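PDB 4DQN: putative branched-chain amino acid aminotransferase IlvE from Streptococcus mutans, which probably transfers the amino group of leucine, isoleucine and valine to 2-oxoglutarate with the help of pyridoxal 5'-phosphate, making the matching branched-chain 2-oxo acids and glutamate. Local coordinates for residues I172-D177 with A217-I222; L197-V202 with V211-P216. All coordinates share one frame; numbering follows the deposited sequence.

The two interactions sit side by side, their centres about 8 Å apart, and along the chain interaction 2 is nested inside the loop that interaction 1 closes. Strand 211-214, part of interaction 2, leads into the loop that carries His219 of interaction 1. The join is tied by Thr220 N, 2.8 Å from Asp215 OD1, and by Lys221 O, 2.8 Å from Asp215 N, both probable hydrogen bonds. Both contacts also reach the second subunit. Both lie away from Lys188, the predicted attachment point of pyridoxal 5'-phosphate, although in sequence that lysine comes just ahead of helix 190-205, which interaction 2 packs against the sheet.

Interaction 1: I172-D177 with A217-I222; sequences IQDDYD and ATHTKI
His219 NE2 is met by two groups: Asp177 OD1, 2.8 Å away in a weak, bent hydrogen bond, and a water whose oxygen also lies 2.8 Å from NE2. The same water donates to Asp177 OD2 at 2.6 Å, so carboxylate, water and imidazole form a small closed ring of contacts. On the other nitrogen, His219 ND1 donates to Asp174 OD1 over 2.9 Å in a nearly straight bond (166°). The acceptor lies almost in the imidazole plane, yet it offers its anti lone pair, with the carboxylate turned 63° from the ring. With CG anti to its own carbonyl carbon (chi1 -80°), His219 extends its ring between the two aspartates. Its backbone adopts a left-handed conformation within the loop joining strands 211-214 and 222-225.

The opposing loop follows strand 168-172, so this His-carboxylate arrangement joins the loops that come after two neighbouring parallel strands of the mixed sheet, 168-172 and 211-214. It folds into a type I beta turn from Gln173 to Tyr176, closed by a weak backbone bond. Within the turn, Gln173 NE2 donates to Asp175 OD1 at 2.9 Å. Asp174, inside the turn, and Asp177, just after it, both face the imidazole, and Asp174 O comes within 3.0 Å of His219 CE1. Two carboxylates around one ring would tend to stabilise its protonated form.

Both acids have further partners. Asp174 OD2 is hydrogen-bonded to His301 NE2, at the end of strand 292-301. The strongest polar partner of Asp177 is the backbone N of His182 of the second subunit, bound through OD2, while the side chain of that same His182 makes a weak hydrogen bond to Asp174 O.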
loop_
_atom_site.group_PDB
_atom_site.type_symbol
_atom_site.label_atom_id
_atom_site.label_comp_id
_atom_site.label_asym_id
_atom_site.label_seq_id
_atom_site.Cartn_x
_atom_site.Cartn_y
_atom_site.Cartn_z
ATOM N N ILE A 172 6.393 21.073 -6.211
ATOM C CA ILE A 172 5.823 20.859 -4.874
ATOM C C ILE A 172 4.306 21.037 -4.933
ATOM O O ILE A 172 3.829 22.130 -5.240
ATOM C CB ILE A 172 6.412 21.833 -3.849
ATOM C CG1 ILE A 172 7.926 21.628 -3.749
ATOM C CG2 ILE A 172 5.754 21.626 -2.491
ATOM C CD1 ILE A 172 8.634 22.634 -2.854
ATOM N N GLN A 173 3.551 19.972 -4.659
ATOM C CA GLN A 173 2.091 20.015 -4.784
ATOM C C GLN A 173 1.469 19.568 -3.468
ATOM O O GLN A 173 1.352 18.372 -3.203
ATOM C CB GLN A 173 1.612 19.134 -5.959
ATOM C CG GLN A 173 0.106 19.221 -6.277
ATOM C CD GLN A 173 -0.315 20.569 -6.852
ATOM O OE1 GLN A 173 0.480 21.257 -7.494
ATOM N NE2 GLN A 173 -1.570 20.954 -6.619
ATOM N N ASP A 174 1.052 20.542 -2.658
ATOM C CA ASP A 174 0.742 20.311 -1.242
ATOM C C ASP A 174 -0.520 19.503 -0.917
ATOM O O ASP A 174 -0.714 19.112 0.237
ATOM C CB ASP A 174 0.723 21.643 -0.480
ATOM C CG ASP A 174 2.106 22.209 -0.284
ATOM O OD1 ASP A 174 2.874 21.584 0.474
ATOM O OD2 ASP A 174 2.432 23.261 -0.882
ATOM N N ASP A 175 -1.371 19.246 -1.909
ATOM C CA ASP A 175 -2.578 18.447 -1.660
ATOM C C ASP A 175 -2.416 16.928 -1.904
ATOM O O ASP A 175 -3.410 16.217 -2.076
ATOM C CB ASP A 175 -3.789 19.003 -2.430
ATOM C CG ASP A 175 -3.495 19.245 -3.901
ATOM O OD1 ASP A 175 -2.304 19.398 -4.259
ATOM O OD2 ASP A 175 -4.458 19.306 -4.698
ATOM N N TYR A 176 -1.173 16.433 -1.914
ATOM C CA TYR A 176 -0.909 14.978 -1.932
ATOM C C TYR A 176 0.205 14.589 -0.957
ATOM O O TYR A 176 1.223 15.280 -0.846
ATOM C CB TYR A 176 -0.560 14.469 -3.344
ATOM C CG TYR A 176 -1.612 14.751 -4.390
ATOM C CD1 TYR A 176 -1.482 15.829 -5.250
ATOM C CD2 TYR A 176 -2.742 13.944 -4.512
ATOM C CE1 TYR A 176 -2.437 16.100 -6.206
ATOM C CE2 TYR A 176 -3.704 14.207 -5.472
ATOM C CZ TYR A 176 -3.544 15.292 -6.313
ATOM O OH TYR A 176 -4.488 15.580 -7.275
ATOM N N ASP A 177 0.005 13.484 -0.245
ATOM C CA ASP A 177 1.064 12.914 0.587
ATOM C C ASP A 177 1.380 11.509 0.091
ATOM O O ASP A 177 0.467 10.750 -0.244
ATOM C CB ASP A 177 0.626 12.831 2.060
ATOM C CG ASP A 177 0.271 14.189 2.656
ATOM O OD1 ASP A 177 1.036 15.164 2.453
ATOM O OD2 ASP A 177 -0.776 14.266 3.346
ATOM N N ALA A 217 2.609 16.354 8.281
ATOM C CA ALA A 217 2.019 17.050 9.425
ATOM C C ALA A 217 1.799 18.532 9.142
ATOM O O ALA A 217 0.676 19.036 9.250
ATOM C CB ALA A 217 2.894 16.881 10.663
ATOM N N THR A 218 2.876 19.226 8.787
ATOM C CA THR A 218 2.835 20.686 8.698
ATOM C C THR A 218 3.035 21.264 7.289
ATOM O O THR A 218 2.723 22.433 7.048
ATOM C CB THR A 218 3.868 21.314 9.655
ATOM O OG1 THR A 218 5.185 21.176 9.109
ATOM C CG2 THR A 218 3.827 20.612 11.002
ATOM N N HIS A 219 3.554 20.449 6.368
ATOM C CA HIS A 219 3.847 20.902 5.005
ATOM C C HIS A 219 4.703 22.167 4.998
ATOM O O HIS A 219 4.345 23.172 4.380
ATOM C CB HIS A 219 2.558 21.090 4.190
ATOM C CG HIS A 219 1.999 19.808 3.655
ATOM N ND1 HIS A 219 1.980 19.504 2.308
ATOM C CD2 HIS A 219 1.459 18.737 4.287
ATOM C CE1 HIS A 219 1.451 18.306 2.135
ATOM N NE2 HIS A 219 1.128 17.817 3.320
ATOM N N THR A 220 5.835 22.108 5.694
ATOM C CA THR A 220 6.750 23.241 5.733
ATOM C C THR A 220 8.204 22.820 5.462
ATOM O O THR A 220 9.078 23.663 5.235
ATOM C CB THR A 220 6.654 23.956 7.083
ATOM O OG1 THR A 220 7.332 25.216 7.004
ATOM C CG2 THR A 220 7.284 23.108 8.161
ATOM N N LYS A 221 8.447 21.509 5.473
ATOM C CA LYS A 221 9.791 20.966 5.297
ATOM C C LYS A 221 9.777 19.914 4.196
ATOM O O LYS A 221 8.796 19.181 4.039
ATOM C CB LYS A 221 10.263 20.322 6.598
ATOM C CG LYS A 221 10.266 21.252 7.795
ATOM C CD LYS A 221 10.472 20.475 9.091
ATOM C CE LYS A 221 9.397 19.407 9.240
ATOM N NZ LYS A 221 9.597 18.532 10.429
ATOM N N ILE A 222 10.861 19.842 3.434
ATOM C CA ILE A 222 10.966 18.884 2.339
ATOM C C ILE A 222 11.186 17.477 2.875
ATOM O O ILE A 222 11.986 17.266 3.793
ATOM C CB ILE A 222 12.114 19.260 1.373
ATOM C CG1 ILE A 222 11.765 20.543 0.616
ATOM C CG2 ILE A 222 12.383 18.139 0.378
ATOM C CD1 ILE A 222 12.862 20.997 -0.351
HETATM O O HOH W 1 -0.895 16.455 4.700
#

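Interaction 2: L197-V202 with V211-P216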
loop_
_atom_site.group_PDB
_atom_site.type_symbol
_atom_site.label_atom_id
_atom_site.label_comp_id
_atom_site.label_asym_id
_atom_site.label_seq_id
_atom_site.Cartn_x
_atom_site.Cartn_y
_atom_site.Cartn_z
ATOM N N LEU A 197 1.094 7.617 -7.369
ATOM C CA LEU A 197 0.731 7.494 -8.790
ATOM C C LEU A 197 -0.010 8.730 -9.315
ATOM O O LEU A 197 0.346 9.284 -10.363
ATOM C CB LEU A 197 -0.107 6.237 -9.037
ATOM C CG LEU A 197 0.617 4.896 -8.908
ATOM C CD1 LEU A 197 -0.385 3.740 -8.947
ATOM C CD2 LEU A 197 1.637 4.764 -10.019
ATOM N N LEU A 198 -1.037 9.166 -8.590
ATOM C CA LEU A 198 -1.821 10.318 -9.032
ATOM C C LEU A 198 -1.015 11.630 -9.004
ATOM O O LEU A 198 -1.001 12.350 -10.004
ATOM C CB LEU A 198 -3.145 10.429 -8.252
ATOM C CG LEU A 198 -4.128 11.568 -8.551
ATOM C CD1 LEU A 198 -4.506 11.598 -10.031
ATOM C CD2 LEU A 198 -5.383 11.421 -7.676
ATOM N N PRO A 199 -0.340 11.946 -7.875
ATOM C CA PRO A 199 0.468 13.179 -7.931
ATOM C C PRO A 199 1.573 13.138 -8.985
ATOM O O PRO A 199 1.858 14.173 -9.599
ATOM C CB PRO A 199 1.071 13.290 -6.516
ATOM C CG PRO A 199 0.814 11.948 -5.844
ATOM C CD PRO A 199 -0.443 11.428 -6.495
ATOM N N GLY A 200 2.174 11.969 -9.201
ATOM C CA GLY A 200 3.129 11.809 -10.283
ATOM C C GLY A 200 2.516 12.246 -11.606
ATOM O O GLY A 200 3.098 13.052 -12.336
ATOM N N LYS A 201 1.334 11.720 -11.908
ATOM C CA LYS A 201 0.630 12.061 -13.148
ATOM C C LYS A 201 0.371 13.567 -13.246
ATOM O O LYS A 201 0.553 14.173 -14.304
ATOM C CB LYS A 201 -0.693 11.285 -13.239
ATOM C CG LYS A 201 -1.539 11.611 -14.475
ATOM C CD LYS A 201 -2.713 10.637 -14.596
ATOM C CE LYS A 201 -3.565 10.910 -15.833
ATOM N NZ LYS A 201 -4.346 12.169 -15.696
ATOM N N VAL A 202 -0.056 14.162 -12.136
ATOM C CA VAL A 202 -0.263 15.610 -12.063
ATOM C C VAL A 202 1.015 16.373 -12.420
ATOM O O VAL A 202 0.986 17.307 -13.235
ATOM C CB VAL A 202 -0.760 16.041 -10.660
ATOM C CG1 VAL A 202 -0.838 17.569 -10.555
ATOM C CG2 VAL A 202 -2.122 15.415 -10.367
ATOM N N VAL A 211 7.010 14.954 -8.301
ATOM C CA VAL A 211 6.603 15.822 -7.210
ATOM C C VAL A 211 7.651 15.771 -6.090
ATOM O O VAL A 211 8.237 14.712 -5.826
ATOM C CB VAL A 211 5.174 15.425 -6.701
ATOM C CG1 VAL A 211 5.011 15.660 -5.213
ATOM C CG2 VAL A 211 4.101 16.181 -7.472
ATOM N N ILE A 212 7.935 16.922 -5.477
ATOM C CA ILE A 212 8.663 16.948 -4.207
ATOM C C ILE A 212 7.619 17.062 -3.097
ATOM O O ILE A 212 6.812 17.992 -3.085
ATOM C CB ILE A 212 9.668 18.116 -4.139
ATOM C CG1 ILE A 212 10.822 17.875 -5.114
ATOM C CG2 ILE A 212 10.236 18.278 -2.747
ATOM C CD1 ILE A 212 11.804 19.041 -5.181
ATOM N N TYR A 213 7.611 16.089 -2.194
ATOM C CA TYR A 213 6.621 16.029 -1.129
ATOM C C TYR A 213 7.132 16.750 0.098
ATOM O O TYR A 213 8.321 16.695 0.392
ATOM C CB TYR A 213 6.331 14.569 -0.762
ATOM C CG TYR A 213 5.719 13.784 -1.890
ATOM C CD1 TYR A 213 6.514 13.059 -2.769
ATOM C CD2 TYR A 213 4.346 13.777 -2.084
ATOM C CE1 TYR A 213 5.956 12.344 -3.805
ATOM C CE2 TYR A 213 3.776 13.071 -3.116
ATOM C CZ TYR A 213 4.581 12.359 -3.973
ATOM O OH TYR A 213 3.999 11.661 -5.005
ATOM N N LEU A 214 6.237 17.417 0.825
ATOM C CA LEU A 214 6.617 18.071 2.075
ATOM C C LEU A 214 6.135 17.227 3.247
ATOM O O LEU A 214 5.397 16.254 3.055
ATOM C CB LEU A 214 6.038 19.483 2.163
ATOM C CG LEU A 214 6.287 20.386 0.960
ATOM C CD1 LEU A 214 5.889 21.818 1.274
ATOM C CD2 LEU A 214 7.755 20.300 0.543
ATOM N N ASP A 215 6.557 17.583 4.456
ATOM C CA ASP A 215 6.199 16.797 5.637
ATOM C C ASP A 215 4.679 16.794 5.798
ATOM O O ASP A 215 4.041 17.842 5.693
ATOM C CB ASP A 215 6.921 17.311 6.889
ATOM C CG ASP A 215 6.386 18.638 7.369
ATOM O OD1 ASP A 215 6.711 19.671 6.745
ATOM O OD2 ASP A 215 5.648 18.643 8.381
ATOM N N PRO A 216 4.090 15.601 6.001
ATOM C CA PRO A 216 2.624 15.481 5.989
ATOM C C PRO A 216 1.928 16.196 7.148
ATOM O O PRO A 216 0.775 16.600 6.992
ATOM C CB PRO A 216 2.382 13.965 6.055
ATOM C CG PRO A 216 3.670 13.375 6.588
ATOM C CD PRO A 216 4.760 14.289 6.085
#
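Tyr213 holds CG anti to its carbonyl carbon (chi1 -63°), beside its own backbone N, and this brings the phenol end from the strand to Pro199 on helix 190-205; a chi2 of 93° sets only which way the ring faces turn, one of them under Val211 CG1. Pro199 CG sits 3.3 Å from Tyr213 OH, at the edge of the ring and close to its plane. The two side chains run at about a right angle to each other, and Pro199 CB follows at 3.7 Å from the same hydroxyl oxygen.

Val211, two residues earlier on the strand, fills in beside them. Its CG1 rests 3.4 Å above the plane of the Tyr213 ring, over the centre, while the other branch turns to the helix: Val211 CG2 lies 3.7 Å from Pro199 O and, more loosely, 4.3 Å from Pro199 CB. All three residues are buried between helix and strand, and the closest carbon contact of Pro199 is to the hydroxyl oxygen. The helix is kinked at Pro199, where the proline N makes no bond to the preceding turn; within the segment Lys201 N is bonded to Leu197 O at 3.0 Å.

Here the helix and second strand of a beta-alpha-beta unit meet, the unit running from strand 168-172 through helix 190-205 to the parallel strand 211-214. Ala203 and Ser196 of the helix extend the packing onto Val211 and Tyr213, Ile212 packs against strands 168-172 and 222-225, and Leu197 and Leu198 touch Leu93 and Leu94 of the second subunit, respectively.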